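Local coordinates for protein zinc transport transcriptional regulator (Lactococcus lactis subsp. lactis, PDB 5YHY) that binds zinc and probably acts as a MarR-family transcriptional regulator, binding DNA through a winged helix-turn-helix to control zinc transport genes, at residues 22-27 / 110-115; 38-43 / 69-74; 79-84 / 93-98. The protein carries 1 engineered substitution. All coordinates share one frame; numbering follows the deposited sequence.

Contact 1 (22-27 / 110-115). With ZN (zinc ion), chain B.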
loop_
_atom_site.group_PDB
_atom_site.type_symbol
_atom_site.label_atom_id
_atom_site.label_comp_id
_atom_site.label_asym_id
_atom_site.label_seq_id
_atom_site.Cartn_x
_atom_site.Cartn_y
_atom_site.Cartn_z
ATOM N N LYS A 22 3.268 -8.137 0.825
ATOM C CA LYS A 22 4.641 -7.781 1.179
ATOM C C LYS A 22 4.733 -7.232 2.596
ATOM O O LYS A 22 3.785 -6.630 3.095
ATOM C CB LYS A 22 5.203 -6.761 0.186
ATOM C CG LYS A 22 5.425 -7.323 -1.204
ATOM C CD LYS A 22 5.942 -6.253 -2.143
ATOM C CE LYS A 22 5.958 -6.755 -3.578
ATOM N NZ LYS A 22 6.469 -5.720 -4.505
ATOM N N HIS A 23 5.877 -7.448 3.242
ATOM C CA HIS A 23 6.111 -6.934 4.589
ATOM C C HIS A 23 6.647 -5.517 4.535
ATOM O O HIS A 23 6.504 -4.761 5.487
ATOM C CB HIS A 23 7.141 -7.791 5.335
ATOM C CG HIS A 23 6.599 -9.083 5.855
ATOM N ND1 HIS A 23 5.391 -9.174 6.515
ATOM C CD2 HIS A 23 7.110 -10.338 5.830
ATOM C CE1 HIS A 23 5.177 -10.431 6.863
ATOM N NE2 HIS A 23 6.205 -11.157 6.458
ATOM N N GLU A 24 7.290 -5.178 3.420
ATOM C CA GLU A 24 7.983 -3.908 3.277
ATOM C C GLU A 24 7.945 -3.475 1.824
ATOM O O GLU A 24 7.966 -4.310 0.923
ATOM C CB GLU A 24 9.452 -4.057 3.683
ATOM C CG GLU A 24 9.752 -3.753 5.129
ATOM C CD GLU A 24 11.244 -3.680 5.386
ATOM O OE1 GLU A 24 11.950 -4.658 5.071
ATOM O OE2 GLU A 24 11.712 -2.644 5.905
ATOM N N ILE A 25 7.903 -2.165 1.594
ATOM C CA ILE A 25 8.030 -1.644 0.239
ATOM C C ILE A 25 9.514 -1.559 -0.124
ATOM O O ILE A 25 10.239 -0.696 0.365
ATOM C CB ILE A 25 7.375 -0.257 0.102
ATOM C CG1 ILE A 25 5.874 -0.337 0.402
ATOM C CG2 ILE A 25 7.607 0.309 -1.303
ATOM C CD1 ILE A 25 5.107 -1.160 -0.589
ATOM N N LEU A 26 9.959 -2.476 -0.978
ATOM C CA LEU A 26 11.354 -2.515 -1.405
ATOM C C LEU A 26 11.420 -2.633 -2.915
ATOM O O LEU A 26 10.664 -3.402 -3.515
ATOM C CB LEU A 26 12.081 -3.703 -0.773
ATOM C CG LEU A 26 12.248 -3.597 0.741
ATOM C CD1 LEU A 26 12.705 -4.933 1.321
ATOM C CD2 LEU A 26 13.222 -2.491 1.104
ATOM N N LEU A 27 12.329 -1.875 -3.518
ATOM C CA LEU A 27 12.521 -1.892 -4.972
ATOM C C LEU A 27 13.713 -2.739 -5.368
ATOM O O LEU A 27 14.578 -3.029 -4.549
ATOM C CB LEU A 27 12.757 -0.477 -5.494
ATOM C CG LEU A 27 11.569 0.471 -5.380
ATOM C CD1 LEU A 27 11.996 1.911 -5.677
ATOM C CD2 LEU A 27 10.460 0.033 -6.316
ATOM N N THR A 110 21.031 -4.880 0.578
ATOM C CA THR A 110 21.053 -4.396 -0.798
ATOM C C THR A 110 19.690 -3.849 -1.229
ATOM O O THR A 110 19.613 -2.803 -1.894
ATOM C CB THR A 110 21.516 -5.485 -1.770
ATOM O OG1 THR A 110 22.862 -5.852 -1.448
ATOM C CG2 THR A 110 21.479 -4.975 -3.194
ATOM N N HIS A 111 18.620 -4.544 -0.859
ATOM C CA HIS A 111 17.280 -4.084 -1.210
ATOM C C HIS A 111 16.992 -2.706 -0.621
ATOM O O HIS A 111 16.466 -1.830 -1.307
ATOM C CB HIS A 111 16.210 -5.070 -0.752
ATOM C CG HIS A 111 16.275 -6.393 -1.444
ATOM N ND1 HIS A 111 16.672 -6.526 -2.756
ATOM C CD2 HIS A 111 15.992 -7.644 -1.007
ATOM C CE1 HIS A 111 16.642 -7.804 -3.095
ATOM N NE2 HIS A 111 16.230 -8.502 -2.052
ATOM N N HIS A 112 17.314 -2.517 0.655
ATOM C CA HIS A 112 17.152 -1.197 1.262
ATOM C C HIS A 112 17.992 -0.130 0.582
ATOM O O HIS A 112 17.526 0.986 0.350
ATOM C CB HIS A 112 17.461 -1.240 2.756
ATOM C CG HIS A 112 16.303 -1.700 3.574
ATOM N ND1 HIS A 112 15.245 -0.873 3.893
ATOM C CD2 HIS A 112 16.012 -2.906 4.107
ATOM C CE1 HIS A 112 14.361 -1.548 4.602
ATOM N NE2 HIS A 112 14.801 -2.786 4.745
ATOM N N GLU A 113 19.233 -0.480 0.262
ATOM C CA GLU A 113 20.144 0.451 -0.385
ATOM C C GLU A 113 19.600 0.895 -1.741
ATOM O O GLU A 113 19.606 2.085 -2.053
ATOM C CB GLU A 113 21.518 -0.192 -0.548
ATOM C CG GLU A 113 22.576 0.727 -1.121
ATOM C CD GLU A 113 23.903 0.008 -1.309
ATOM O OE1 GLU A 113 23.962 -0.932 -2.137
ATOM O OE2 GLU A 113 24.879 0.375 -0.617
ATOM N N LYS A 114 19.122 -0.072 -2.524
ATOM C CA LYS A 114 18.569 0.180 -3.861
ATOM C C LYS A 114 17.335 1.057 -3.773
ATOM O O LYS A 114 17.130 1.972 -4.578
ATOM C CB LYS A 114 18.180 -1.144 -4.529
ATOM C CG LYS A 114 17.750 -0.985 -5.979
ATOM C CD LYS A 114 18.862 -0.274 -6.737
ATOM C CE LYS A 114 18.827 -0.582 -8.207
ATOM N NZ LYS A 114 19.946 0.112 -8.874
ATOM N N THR A 115 16.502 0.762 -2.786
ATOM C CA THR A 115 15.254 1.479 -2.603
ATOM C C THR A 115 15.550 2.924 -2.246
ATOM O O THR A 115 15.018 3.855 -2.867
ATOM C CB THR A 115 14.412 0.822 -1.504
ATOM O OG1 THR A 115 14.129 -0.527 -1.896
ATOM C CG2 THR A 115 13.094 1.560 -1.310
HETATM ZN ZN ZN B . 13.777 -4.321 5.627
HETATM O O HOH W 1 17.190 -4.350 -4.541
#
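With CG anti to its carbonyl carbon (chi1 -83°), His-112 swings its ring off helix 102-123 toward Glu-24, whose chain runs extended beyond CG, and the two meet at a zinc ion. Glu-24 OE1 binds the metal at 1.9 Å and His-112 NE2 at 2.0 Å. The second carboxylate oxygen, OE2, stands farther from the zinc, at 2.7 Å, and lies at the edge of the imidazole, in its plane, 3.1 Å from CE1 of His-112; carboxylate and ring are turned 53° apart. Leu-26 pads the ring from one face: its CD2 sits almost exactly over the centre of the His-112 ring, 3.8 Å from the centroid, a CH-pi contact that backs the metal ligand with a methyl group. One turn on, Thr-115 ties the loop to the helix. Its OG1 accepts a nearly straight bond from Leu-27 N (2.8 Å, 167°) and donates to His-111 O (2.7 Å), so the hydroxyl is used both ways; that carbonyl also takes Thr-115 N, on the opposite face of its plane. A water links Leu-27 O to His-111 ND1, while NE2 of the same ring bonds Glu-107. His-42 and His-108 complete a His3Glu zinc site, built where the loop 22-27 lies against helix 102-123 and consistent with the metal-sensing site of a MarR-family zinc regulator.

Contact 2 (38-43 / 69-74). With ZN (zinc ion), chain B.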
loop_
_atom_site.group_PDB
_atom_site.type_symbol
_atom_site.label_atom_id
_atom_site.label_comp_id
_atom_site.label_asym_id
_atom_site.label_seq_id
_atom_site.Cartn_x
_atom_site.Cartn_y
_atom_site.Cartn_z
ATOM N N SER A 38 9.959 -8.534 8.747
ATOM C CA SER A 38 10.872 -7.413 8.613
ATOM C C SER A 38 11.769 -7.282 9.841
ATOM O O SER A 38 12.963 -7.023 9.709
ATOM C CB SER A 38 10.109 -6.114 8.327
ATOM O OG SER A 38 9.236 -5.793 9.385
ATOM N N THR A 39 11.209 -7.484 11.035
ATOM C CA THR A 39 12.024 -7.401 12.241
ATOM C C THR A 39 13.146 -8.444 12.187
ATOM O O THR A 39 14.295 -8.150 12.508
ATOM C CB THR A 39 11.188 -7.587 13.522
ATOM O OG1 THR A 39 10.283 -6.484 13.657
ATOM C CG2 THR A 39 12.082 -7.638 14.746
ATOM N N GLN A 40 12.809 -9.657 11.770
ATOM C CA GLN A 40 13.817 -10.699 11.656
ATOM C C GLN A 40 14.917 -10.306 10.667
ATOM O O GLN A 40 16.102 -10.466 10.961
ATOM C CB GLN A 40 13.159 -12.029 11.268
ATOM C CG GLN A 40 12.282 -12.559 12.394
ATOM C CD GLN A 40 11.219 -13.537 11.936
ATOM O OE1 GLN A 40 11.263 -14.049 10.818
ATOM N NE2 GLN A 40 10.251 -13.800 12.811
ATOM N N GLU A 41 14.519 -9.766 9.514
ATOM C CA GLU A 41 15.487 -9.348 8.506
ATOM C C GLU A 41 16.380 -8.251 9.064
ATOM O O GLU A 41 17.579 -8.211 8.797
ATOM C CB GLU A 41 14.779 -8.820 7.249
ATOM C CG GLU A 41 13.918 -9.835 6.515
ATOM C CD GLU A 41 14.666 -10.571 5.420
ATOM O OE1 GLU A 41 15.911 -10.573 5.429
ATOM O OE2 GLU A 41 13.993 -11.155 4.542
ATOM N N HIS A 42 15.791 -7.350 9.842
ATOM C CA HIS A 42 16.551 -6.221 10.354
ATOM C C HIS A 42 17.511 -6.604 11.469
ATOM O O HIS A 42 18.575 -6.011 11.591
ATOM C CB HIS A 42 15.618 -5.084 10.748
ATOM C CG HIS A 42 14.819 -4.579 9.596
ATOM N ND1 HIS A 42 13.738 -3.740 9.750
ATOM C CD2 HIS A 42 14.928 -4.814 8.266
ATOM C CE1 HIS A 42 13.220 -3.469 8.566
ATOM N NE2 HIS A 42 13.921 -4.114 7.648
ATOM N N ILE A 43 17.155 -7.619 12.251
ATOM C CA ILE A 43 18.107 -8.148 13.212
ATOM C C ILE A 43 19.323 -8.706 12.479
ATOM O O ILE A 43 20.460 -8.451 12.867
ATOM C CB ILE A 43 17.465 -9.213 14.111
ATOM C CG1 ILE A 43 16.471 -8.527 15.066
ATOM C CG2 ILE A 43 18.546 -9.981 14.897
ATOM C CD1 ILE A 43 15.794 -9.474 16.021
ATOM N N THR A 69 12.786 -10.741 21.594
ATOM C CA THR A 69 12.768 -12.139 22.028
ATOM C C THR A 69 12.081 -13.032 20.991
ATOM O O THR A 69 12.591 -14.097 20.654
ATOM C CB THR A 69 12.082 -12.274 23.401
ATOM O OG1 THR A 69 12.897 -11.628 24.388
ATOM C CG2 THR A 69 11.893 -13.748 23.775
ATOM N N LYS A 70 10.934 -12.583 20.484
ATOM C CA LYS A 70 10.177 -13.348 19.498
ATOM C C LYS A 70 10.984 -13.551 18.215
ATOM O O LYS A 70 11.082 -14.668 17.697
ATOM C CB LYS A 70 8.841 -12.656 19.189
ATOM C CG LYS A 70 8.086 -13.278 18.020
ATOM C CD LYS A 70 6.720 -12.627 17.830
ATOM C CE LYS A 70 5.926 -13.326 16.732
ATOM N NZ LYS A 70 4.510 -12.854 16.697
ATOM N N ALA A 71 11.574 -12.474 17.708
ATOM C CA ALA A 71 12.330 -12.550 16.465
ATOM C C ALA A 71 13.575 -13.411 16.619
ATOM O O ALA A 71 13.916 -14.181 15.719
ATOM C CB ALA A 71 12.701 -11.156 15.981
ATOM N N LEU A 72 14.262 -13.278 17.748
ATOM C CA LEU A 72 15.484 -14.048 17.963
ATOM C C LEU A 72 15.155 -15.531 18.044
ATOM O O LEU A 72 15.907 -16.374 17.543
ATOM C CB LEU A 72 16.184 -13.606 19.247
ATOM C CG LEU A 72 16.882 -12.244 19.227
ATOM C CD1 LEU A 72 17.394 -11.921 20.622
ATOM C CD2 LEU A 72 18.029 -12.228 18.234
ATOM N N LYS A 73 14.037 -15.854 18.686
ATOM C CA LYS A 73 13.656 -17.251 18.847
ATOM C C LYS A 73 13.491 -17.884 17.472
ATOM O O LYS A 73 14.003 -18.968 17.211
ATOM C CB LYS A 73 12.361 -17.374 19.645
ATOM C CG LYS A 73 11.906 -18.812 19.866
ATOM C CD LYS A 73 10.720 -18.864 20.820
ATOM C CE LYS A 73 10.190 -20.284 20.975
ATOM N NZ LYS A 73 9.472 -20.735 19.751
ATOM N N LYS A 74 12.775 -17.197 16.591
ATOM C CA LYS A 74 12.546 -17.709 15.244
ATOM C C LYS A 74 13.831 -17.797 14.426
ATOM O O LYS A 74 14.056 -18.783 13.726
ATOM C CB LYS A 74 11.518 -16.852 14.507
ATOM C CG LYS A 74 11.174 -17.381 13.119
ATOM C CD LYS A 74 10.534 -18.759 13.206
ATOM C CE LYS A 74 9.979 -19.199 11.859
ATOM N NZ LYS A 74 9.194 -20.459 11.965
HETATM ZN ZN ZN B . 13.777 -4.321 5.627
#
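Ala-71 presents its CB to three side chains of helix 38-49: CD1 of Ile-43 at 3.5 Å, CG2 of Thr-39 at 3.8 Å and CG of Gln-40 at 3.9 Å. The methyl lies at the crossing, where Gln-40 and Ala-71 have the nearest CA atoms; segment axes pass 9.3 Å apart at -74°. With CG2 anti to the backbone N, Thr-39 meets Ala-71 through its methyl, OG1 lying beside the N. Ile-43 also meets Leu-72, the two side chains crossing at about a right angle with CG2 of Ile-43 4.1 Å from CD2 of Leu-72. This is the apolar interior of a winged helix-turn-helix domain, where helix 65-77, by its place in the MarR fold probably the DNA-recognition helix, packs on helix 38-49; Ile-57 and Leu-61 of helix 54-61 cover Ile-43. Nearer the C-terminal end of 69-74, the amide of Gln-40 rests on the aliphatic base of Lys-74, NE2 lying 3.7 Å from CG, while OE1 accepts from Thr-37 N. Were Gln-40 an alanine, Thr-37 N would probably lose this acceptor and the base of Lys-74 would be left uncovered. His-42 of helix 38-49, not touching 69-74, gives NE2 to the zinc ion.

Contact 3 (79-84 / 93-98)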
loop_
_atom_site.group_PDB
_atom_site.type_symbol
_atom_site.label_atom_id
_atom_site.label_comp_id
_atom_site.label_asym_id
_atom_site.label_seq_id
_atom_site.Cartn_x
_atom_site.Cartn_y
_atom_site.Cartn_z
ATOM N N GLU A 79 18.286 -21.477 12.458
ATOM C CA GLU A 79 19.742 -21.576 12.444
ATOM C C GLU A 79 20.410 -20.444 11.668
ATOM O O GLU A 79 21.428 -20.636 10.996
ATOM C CB GLU A 79 20.179 -22.960 11.942
ATOM C CG GLU A 79 19.679 -24.072 12.849
ATOM C CD GLU A 79 20.013 -25.459 12.344
ATOM O OE1 GLU A 79 20.194 -25.623 11.124
ATOM O OE2 GLU A 79 20.091 -26.382 13.178
ATOM N N LEU A 80 19.821 -19.257 11.797
ATOM C CA LEU A 80 20.302 -18.053 11.135
ATOM C C LEU A 80 21.166 -17.204 12.066
ATOM O O LEU A 80 21.943 -16.360 11.611
ATOM C CB LEU A 80 19.119 -17.234 10.609
ATOM C CG LEU A 80 18.425 -17.830 9.381
ATOM C CD1 LEU A 80 17.076 -17.178 9.129
ATOM C CD2 LEU A 80 19.342 -17.694 8.171
ATOM N N ILE A 81 21.029 -17.430 13.372
ATOM C CA ILE A 81 21.864 -16.737 14.350
ATOM C C ILE A 81 22.291 -17.737 15.404
ATOM O O ILE A 81 21.701 -18.816 15.511
ATOM C CB ILE A 81 21.124 -15.579 15.052
ATOM C CG1 ILE A 81 19.910 -16.109 15.823
ATOM C CG2 ILE A 81 20.711 -14.510 14.031
ATOM C CD1 ILE A 81 19.099 -15.026 16.529
ATOM N N LYS A 82 23.301 -17.361 16.177
ATOM C CA LYS A 82 23.821 -18.204 17.249
ATOM C C LYS A 82 24.236 -17.341 18.437
ATOM O O LYS A 82 24.772 -16.236 18.274
ATOM C CB LYS A 82 25.003 -19.043 16.745
ATOM C CG LYS A 82 26.150 -18.221 16.151
ATOM C CD LYS A 82 27.221 -19.135 15.551
ATOM C CE LYS A 82 28.291 -18.335 14.816
ATOM N NZ LYS A 82 29.028 -17.402 15.709
ATOM N N SER A 83 23.993 -17.848 19.641
ATOM C CA SER A 83 24.352 -17.123 20.841
ATOM C C SER A 83 25.741 -17.494 21.348
ATOM O O SER A 83 26.250 -18.592 21.095
ATOM C CB SER A 83 23.325 -17.390 21.941
ATOM O OG SER A 83 23.316 -18.777 22.284
ATOM N N SER A 84 26.332 -16.558 22.076
ATOM C CA SER A 84 27.624 -16.760 22.717
ATOM C C SER A 84 27.613 -15.948 23.999
ATOM O O SER A 84 26.706 -15.147 24.235
ATOM C CB SER A 84 28.767 -16.337 21.799
ATOM O OG SER A 84 28.672 -14.957 21.463
ATOM N N VAL A 93 24.460 -12.430 27.112
ATOM C CA VAL A 93 24.362 -13.198 25.874
ATOM C C VAL A 93 24.553 -12.290 24.664
ATOM O O VAL A 93 23.944 -11.225 24.588
ATOM C CB VAL A 93 22.981 -13.869 25.741
ATOM C CG1 VAL A 93 22.887 -14.638 24.430
ATOM C CG2 VAL A 93 22.711 -14.790 26.931
ATOM N N LEU A 94 25.379 -12.726 23.721
ATOM C CA LEU A 94 25.584 -12.005 22.465
ATOM C C LEU A 94 25.077 -12.841 21.300
ATOM O O LEU A 94 25.118 -14.076 21.349
ATOM C CB LEU A 94 27.071 -11.719 22.259
ATOM C CG LEU A 94 27.781 -10.854 23.296
ATOM C CD1 LEU A 94 29.284 -11.042 23.173
ATOM C CD2 LEU A 94 27.398 -9.402 23.111
ATOM N N TRP A 95 24.609 -12.172 20.251
ATOM C CA TRP A 95 24.119 -12.854 19.060
ATOM C C TRP A 95 24.957 -12.520 17.853
ATOM O O TRP A 95 25.349 -11.363 17.660
ATOM C CB TRP A 95 22.664 -12.465 18.790
ATOM C CG TRP A 95 21.766 -12.902 19.893
ATOM C CD1 TRP A 95 21.363 -12.164 20.962
ATOM C CD2 TRP A 95 21.186 -14.202 20.061
ATOM N NE1 TRP A 95 20.548 -12.915 21.777
ATOM C CE2 TRP A 95 20.421 -14.170 21.242
ATOM C CE3 TRP A 95 21.229 -15.386 19.316
ATOM C CZ2 TRP A 95 19.714 -15.280 21.707
ATOM C CZ3 TRP A 95 20.521 -16.477 19.771
ATOM C CH2 TRP A 95 19.773 -16.419 20.954
ATOM N N SER A 96 25.225 -13.538 17.040
ATOM C CA SER A 96 25.928 -13.346 15.778
ATOM C C SER A 96 25.273 -14.132 14.648
ATOM O O SER A 96 24.495 -15.059 14.886
ATOM C CB SER A 96 27.398 -13.741 15.926
ATOM O OG SER A 96 27.503 -15.086 16.334
ATOM N N LEU A 97 25.586 -13.754 13.411
ATOM C CA LEU A 97 25.090 -14.476 12.251
ATOM C C LEU A 97 25.765 -15.836 12.138
ATOM O O LEU A 97 26.928 -15.989 12.506
ATOM C CB LEU A 97 25.399 -13.705 10.970
ATOM C CG LEU A 97 24.767 -12.327 10.818
ATOM C CD1 LEU A 97 25.062 -11.824 9.414
ATOM C CD2 LEU A 97 23.272 -12.424 11.052
ATOM N N THR A 98 25.025 -16.804 11.623
ATOM C CA THR A 98 25.628 -18.038 11.124
ATOM C C THR A 98 26.016 -17.800 9.667
ATOM O O THR A 98 25.562 -16.838 9.046
ATOM C CB THR A 98 24.656 -19.222 11.202
ATOM O OG1 THR A 98 23.535 -18.996 10.338
ATOM C CG2 THR A 98 24.176 -19.438 12.643
HETATM O O HOH W 2 27.281 -15.242 19.121
#
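The wing of the winged helix-turn-helix is a two-stranded antiparallel hairpin, and here strand 81-85 pairs with strand 93-97. Lys-82 and Ser-96 form a hydrogen-bonded pair, Lys-82 N to Ser-96 O at 2.9 Å and Ser-96 N to Lys-82 O at 3.0 Å. Ser-84 and Leu-94 make the next such pair. Between them stands the non-hydrogen-bonded pair Ser-83 and Trp-95: CB of Ser-83 lies over one face of the indole, 3.8 Å from the centroid of the six-membered ring, and CG1 of Val-93 lies over the same face, also offset toward the rim. CD1 of Ile-81 approaches the benzo part obliquely, 3.5 Å from CE3 of Trp-95.

On the face that carries Lys-82, Ser-84, Leu-94 and Ser-96, the polar groups meet. The Lys-82 chain starts with CG between N and the carbonyl carbon (chi1 56°) and bends at its last torsion (62°), which curls NZ back to donate to Ser-96 OG at 2.8 Å. A water bonded to Ser-96 OG also joins Ser-84 OG and Lys-82 O, stitching the two strands outside the backbone ladder.

At the base of the hairpin, Glu-79 has positive phi and is the C' residue of the Schellman motif that ends helix 65-77. Its carbonyl accepts from Thr-98 OG1 at 2.7 Å, while Thr-98 N reaches Leu-80 O from above the carbonyl plane. Ile-81 and Trp-95 turn inward onto Leu-72 of helix 65-77, Ile-81 and Leu-97 rest on Leu-44 and Leu-47 of helix 38-49, and Trp-95 NE1 bonds Asn-54 OD1 of helix 54-61.

Contacts 1 and 2 share the zinc ion: His-42 NE2 lies 3.3 Å from both Glu-24 OE1 and His-112 NE2 around the metal, although the two contact centres are about 17 Å apart. Contact 2 joins contact 3 through Leu-72, whose CD2 packs 3.4 Å from Ile-81 CD1; their centres are about 12 Å apart. Contact 3 does not touch contact 1, with nearest atoms about 12 Å apart, and the side chain of Leu-97 is about 14 Å from the zinc. Helix 38-49 carries the ligand His-42 and also touches the hairpin through Leu-44 and Leu-47, placing it between metal site and wing.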